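Local coordinates for protein oxidized polyvinyl alcohol hydrolase (Sphingopyxis, PDB 3WLA) that hydrolyses beta-diketones such as 4,6-nonanedione and oxidized polyvinyl alcohol, carrying out the second step in the breakdown of polyvinyl alcohol, at residues S84-R87 against Q88-Q92; G117-P120 against D121-D125. All blocks are in the same frame, centred on the assembly; numbering follows the deposited sequence.

Interaction 1 (S84-R87 against Q88-Q92)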
ATOM      1  N   SER A  84       7.338  -6.929  -7.220  1.00 25.44           N
ATOM      2  CA  SER A  84       7.555  -5.581  -6.699  1.00 24.02           C
ATOM      3  C   SER A  84       7.679  -4.643  -7.911  1.00 24.05           C
ATOM      4  O   SER A  84       8.563  -4.860  -8.774  1.00 23.91           O
ATOM      5  CB  SER A  84       8.830  -5.526  -5.865  1.00 23.95           C
ATOM      6  OG  SER A  84       8.899  -4.291  -5.144  1.00 24.50           O
ATOM      7  N   PRO A  85       6.789  -3.640  -8.010  1.00 22.34           N
ATOM      8  CA  PRO A  85       6.746  -2.656  -9.096  1.00 22.78           C
ATOM      9  C   PRO A  85       7.721  -1.547  -8.905  1.00 22.72           C
ATOM     10  O   PRO A  85       7.978  -1.129  -7.789  1.00 22.52           O
ATOM     11  CB  PRO A  85       5.312  -2.171  -9.069  1.00 21.64           C
ATOM     12  CG  PRO A  85       5.054  -2.113  -7.553  1.00 24.54           C
ATOM     13  CD  PRO A  85       5.715  -3.375  -7.013  1.00 21.38           C
ATOM     14  N   VAL A  86       8.279  -1.070 -10.018  1.00 23.37           N
ATOM     15  CA  VAL A  86       9.214   0.030  -9.997  1.00 21.67           C
ATOM     16  C   VAL A  86       8.461   1.381 -10.173  1.00 21.70           C
ATOM     17  O   VAL A  86       7.551   1.521 -11.024  1.00 20.96           O
ATOM     18  CB  VAL A  86      10.288  -0.130 -11.119  1.00 21.25           C
ATOM     19  CG1 VAL A  86      11.193   1.110 -11.130  1.00 19.03           C
ATOM     20  CG2 VAL A  86      11.146  -1.424 -10.814  1.00 20.34           C
ATOM     21  N   ARG A  87       8.843   2.373  -9.370  1.00 20.32           N
ATOM     22  CA  ARG A  87       8.175   3.695  -9.419  1.00 21.41           C
ATOM     23  C   ARG A  87       8.476   4.388 -10.779  1.00 22.90           C
ATOM     24  O   ARG A  87       9.594   4.280 -11.274  1.00 21.86           O
ATOM     25  CB  ARG A  87       8.712   4.590  -8.291  1.00 19.17           C
ATOM     26  CG  ARG A  87       8.306   4.153  -6.851  1.00 23.04           C
ATOM     27  CD  ARG A  87       9.217   4.788  -5.793  1.00 21.86           C
ATOM     28  NE  ARG A  87      10.574   4.292  -6.055  1.00 21.67           N
ATOM     29  CZ  ARG A  87      11.677   4.697  -5.437  1.00 23.71           C
ATOM     30  NH1 ARG A  87      11.602   5.624  -4.461  1.00 18.87           N
ATOM     31  NH2 ARG A  87      12.867   4.167  -5.823  1.00 20.90           N
ATOM     32  N   GLN A  88       7.504   5.121 -11.323  1.00 24.34           N
ATOM     33  CA  GLN A  88       7.706   5.841 -12.600  1.00 26.71           C
ATOM     34  C   GLN A  88       8.981   6.688 -12.578  1.00 26.84           C
ATOM     35  O   GLN A  88       9.776   6.652 -13.524  1.00 26.66           O
ATOM     36  CB  GLN A  88       6.527   6.776 -12.904  1.00 25.58           C
ATOM     37  CG  GLN A  88       5.257   6.084 -13.201  1.00 28.33           C
ATOM     38  CD  GLN A  88       4.087   7.030 -13.337  1.00 31.39           C
ATOM     39  OE1 GLN A  88       3.025   6.806 -12.736  1.00 31.91           O
ATOM     40  NE2 GLN A  88       4.253   8.084 -14.142  1.00 29.25           N
ATOM     41  N   CYS A  89       9.179   7.438 -11.488  1.00 24.78           N
ATOM     42  CA  CYS A  89      10.329   8.337 -11.329  1.00 27.56           C
ATOM     43  C   CYS A  89      11.703   7.635 -11.308  1.00 26.74           C
ATOM     44  O   CYS A  89      12.740   8.288 -11.532  1.00 26.39           O
ATOM     45  CB  CYS A  89      10.162   9.176 -10.016  1.00 29.63           C
ATOM     46  SG  CYS A  89       9.926   8.022  -8.570  1.00 36.61           S
ATOM     47  N   ALA A  90      11.737   6.340 -10.999  1.00 24.91           N
ATOM     48  CA  ALA A  90      13.014   5.623 -10.974  1.00 25.86           C
ATOM     49  C   ALA A  90      13.401   5.205 -12.400  1.00 25.65           C
ATOM     50  O   ALA A  90      14.442   4.598 -12.610  1.00 24.53           O
ATOM     51  CB  ALA A  90      12.920   4.365 -10.062  1.00 24.30           C
ATOM     52  N   GLU A  91      12.545   5.542 -13.356  1.00 28.89           N
ATOM     53  CA  GLU A  91      12.753   5.237 -14.772  1.00 30.06           C
ATOM     54  C   GLU A  91      13.260   3.799 -15.049  1.00 30.04           C
ATOM     55  O   GLU A  91      14.315   3.587 -15.652  1.00 29.09           O
ATOM     56  CB  GLU A  91      13.686   6.290 -15.366  1.00 34.56           C
ATOM     57  CG  GLU A  91      12.997   7.666 -15.524  1.00 40.02           C
ATOM     58  CD  GLU A  91      13.936   8.726 -16.080  1.00 46.10           C
ATOM     59  OE1 GLU A  91      14.933   9.066 -15.388  1.00 49.21           O
ATOM     60  OE2 GLU A  91      13.703   9.217 -17.221  1.00 49.07           O
ATOM     61  N   GLN A  92      12.512   2.822 -14.545  1.00 29.69           N
ATOM     62  CA  GLN A  92      12.818   1.399 -14.741  1.00 29.00           C
ATOM     63  C   GLN A  92      14.058   0.799 -14.099  1.00 28.83           C
ATOM     64  O   GLN A  92      14.364  -0.373 -14.369  1.00 28.49           O
ATOM     65  CB  GLN A  92      12.839   1.093 -16.232  1.00 30.26           C
ATOM     66  CG  GLN A  92      11.603   1.575 -16.914  1.00 31.03           C
ATOM     67  CD  GLN A  92      11.291   0.801 -18.211  1.00 34.16           C
ATOM     68  OE1 GLN A  92      10.627  -0.242 -18.194  1.00 34.75           O
ATOM     69  NE2 GLN A  92      11.760   1.337 -19.341  1.00 32.52           N
TER
HETATM   70  O   HOH W   1       9.851   3.404 -14.017  1.00 23.16           O

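Interaction 2 (G117-P120 against D121-D125)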
ATOM      1  N   GLY A 117      -2.189  10.218  -4.483  1.00 25.30           N
ATOM      2  CA  GLY A 117      -3.171  11.111  -3.885  1.00 24.54           C
ATOM      3  C   GLY A 117      -3.263  12.393  -4.684  1.00 24.97           C
ATOM      4  O   GLY A 117      -2.250  13.041  -4.987  1.00 23.67           O
ATOM      5  N   ARG A 118      -4.483  12.781  -5.030  1.00 24.79           N
ATOM      6  CA  ARG A 118      -4.641  13.988  -5.832  1.00 25.36           C
ATOM      7  C   ARG A 118      -4.000  15.221  -5.141  1.00 25.12           C
ATOM      8  O   ARG A 118      -4.008  15.329  -3.920  1.00 24.94           O
ATOM      9  CB  ARG A 118      -6.149  14.269  -6.049  1.00 25.23           C
ATOM     10  CG  ARG A 118      -6.879  14.612  -4.745  1.00 25.30           C
ATOM     11  CD  ARG A 118      -8.400  14.897  -5.040  1.00 25.24           C
ATOM     12  NE  ARG A 118      -9.188  14.916  -3.817  1.00 24.01           N
ATOM     13  CZ  ARG A 118      -9.554  16.038  -3.166  1.00 28.24           C
ATOM     14  NH1 ARG A 118      -9.212  17.228  -3.668  1.00 27.47           N
ATOM     15  NH2 ARG A 118     -10.199  15.992  -1.984  1.00 26.99           N
ATOM     16  N   ALA A 119      -3.470  16.128  -5.933  1.00 26.74           N
ATOM     17  CA  ALA A 119      -2.894  17.359  -5.407  1.00 30.24           C
ATOM     18  C   ALA A 119      -4.055  18.157  -4.756  1.00 32.18           C
ATOM     19  O   ALA A 119      -5.218  18.076  -5.185  1.00 31.75           O
ATOM     20  CB  ALA A 119      -2.283  18.141  -6.519  1.00 30.32           C
ATOM     21  N   PRO A 120      -3.759  18.914  -3.698  1.00 33.58           N
ATOM     22  CA  PRO A 120      -4.818  19.686  -3.033  1.00 34.49           C
ATOM     23  C   PRO A 120      -5.431  20.808  -3.879  1.00 36.50           C
ATOM     24  O   PRO A 120      -6.525  21.272  -3.597  1.00 40.62           O
ATOM     25  CB  PRO A 120      -4.132  20.197  -1.758  1.00 34.61           C
ATOM     26  CG  PRO A 120      -2.659  20.383  -2.225  1.00 33.16           C
ATOM     27  CD  PRO A 120      -2.422  19.162  -3.114  1.00 32.40           C
ATOM     28  N   ASP A 121      -4.766  21.212  -4.936  1.00 36.35           N
ATOM     29  CA  ASP A 121      -5.284  22.269  -5.776  1.00 37.37           C
ATOM     30  C   ASP A 121      -6.028  21.749  -7.012  1.00 37.65           C
ATOM     31  O   ASP A 121      -6.088  20.539  -7.252  1.00 37.85           O
ATOM     32  CB  ASP A 121      -4.133  23.122  -6.220  1.00 39.17           C
ATOM     33  CG  ASP A 121      -3.080  22.317  -6.921  1.00 41.19           C
ATOM     34  OD1 ASP A 121      -2.959  22.437  -8.138  1.00 41.93           O
ATOM     35  OD2 ASP A 121      -2.371  21.560  -6.248  1.00 43.34           O
ATOM     36  N   ALA A 122      -6.544  22.668  -7.824  1.00 36.28           N
ATOM     37  CA  ALA A 122      -7.303  22.301  -9.014  1.00 35.25           C
ATOM     38  C   ALA A 122      -6.631  21.280  -9.921  1.00 33.65           C
ATOM     39  O   ALA A 122      -7.318  20.489 -10.594  1.00 31.88           O
ATOM     40  CB  ALA A 122      -7.674  23.547  -9.839  1.00 33.95           C
ATOM     41  N   SER A 123      -5.300  21.289  -9.932  1.00 33.02           N
ATOM     42  CA  SER A 123      -4.578  20.357 -10.782  1.00 31.07           C
ATOM     43  C   SER A 123      -4.945  18.906 -10.453  1.00 31.59           C
ATOM     44  O   SER A 123      -4.946  18.047 -11.332  1.00 32.66           O
ATOM     45  CB  SER A 123      -3.050  20.601 -10.693  1.00 31.78           C
ATOM     46  OG  SER A 123      -2.483  20.276  -9.430  1.00 30.77           O
ATOM     47  N   GLY A 124      -5.338  18.639  -9.217  1.00 30.54           N
ATOM     48  CA  GLY A 124      -5.667  17.272  -8.853  1.00 31.76           C
ATOM     49  C   GLY A 124      -7.141  16.916  -8.907  1.00 32.32           C
ATOM     50  O   GLY A 124      -7.533  15.800  -8.539  1.00 29.96           O
ATOM     51  N   ASP A 125      -7.975  17.853  -9.365  1.00 31.30           N
ATOM     52  CA  ASP A 125      -9.398  17.567  -9.401  1.00 30.22           C
ATOM     53  C   ASP A 125      -9.760  16.347 -10.250  1.00 29.56           C
ATOM     54  O   ASP A 125     -10.634  15.577  -9.879  1.00 28.18           O
ATOM     55  CB  ASP A 125     -10.166  18.796  -9.867  1.00 31.68           C
ATOM     56  CG  ASP A 125     -10.207  19.890  -8.794  1.00 35.18           C
ATOM     57  OD1 ASP A 125      -9.756  19.629  -7.632  1.00 36.05           O
ATOM     58  OD2 ASP A 125     -10.686  21.014  -9.103  1.00 36.74           O
TER

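Interaction 1 (S84-R87 against Q88-Q92)
V86 starts the contact by turning its side chain toward the bend formed by A90 and Q92. Its CG1, anti to the backbone N (chi1 176°), lies 3.8 Å from A90 CB. The same methyl also reaches Q92 CA at 4.0 Å, so one branch of the valine lies against both A90 and Q92. V86 is held in place through backbone bonds with A34 of strand 31-38. R87 O accepts from A90 N at 3.0 Å, the i to i+3 bond of the 3-10 turn. A second bond of the same pattern, E91 N to Q88 O, continues the turn. A water 2.9 Å from R87 O links it to Q92 N: it accepts from Q92 N at 2.8 Å and so ties the far end of the bend back to its start. The chain bends on through E91 and Q92, both with positive phi. The R87 side chain runs past the turn, its CB 3.7 Å from C89 SG. A bend at chi3 (-62°) brings the guanidinium obliquely to the A90 methyl, with R87 NH2 4.2 Å from A90 CB. That NH2 is hydrogen-bonded to G97 O, and C89 is joined by a disulfide to C101, so the loop beyond is fastened on two counts. The R87 side chain stands about 9 Å from that of S162, probably the charge-relay serine. The turn is where the chain leaves strand 81-85, which lies between antiparallel 31-38 and parallel 47-53; this strand order, with 81-85 outside 47-53, fits the sheet of the alpha/beta-hydrolase fold.

Interaction 2 (G117-P120 against D121-D125)
D121 OD1 is gripped by two groups of S123. The S123 hydroxyl OG donates to D121 OD1 at 2.6 Å, on the syn side though somewhat out of the carboxylate plane. S123 N reaches the same oxygen at 3.2 Å from above that plane, and both donors come from one face. Backbone N two residues on from the aspartate makes this an Asx turn. D121 CG sits between its backbone N and carbonyl carbon (chi1 56°), which swings the carboxylate over the start of the 3-10 segment 122-125. The turn's backbone closes with G124 N on D121 O at 2.8 Å. Across the bend, the A119 methyl points at this polar cluster: A119 CB lies 3.4 Å from D121 OD2 and 3.6 Å from S123 OG, so the methyl touches one carboxylate oxygen and the hydroxyl. G124, without a side chain, lets the two backbones close up, its CA 4.4 Å from A119 CA. R118 CB lies 3.2 Å from the carbonyl oxygen of G124, and its extended chain carries the guanidinium onward to G196 O, which binds NH2. D125 OD1 stays 4.7 Å from R118 NH1, close enough that the opposite charges may attract, though their charged atoms do not meet. The bend belongs to the long connection between strand 81-85 and helix 133-145. A backbone bond of A119 with G108 ties it to an earlier part of that connection, while G196, T198 and R219, met by R118 and P120, join it to the loops before and after helix 201-210.

Both interactions lie in the same connection, which runs from strand 81-85 to helix 133-145. Interaction 1 comes first, at the strand's exit, and interaction 2 follows about 25 residues later. Their centres are 22 Å apart and their nearest atoms about 10 Å, so the two do not touch. Residues 84-92 leave strand 81-85, which lies between 31-38 and 47-53, and their side chains still touch strand 31-38; R87 is near the probable active-site serine. Residues 117-125 lie farther out, 20 Å from the centre of the chain against 15 Å, and away from the annotated sites. Each uses a short 3-10 turn to redirect this long excursion of an alpha/beta-hydrolase domain.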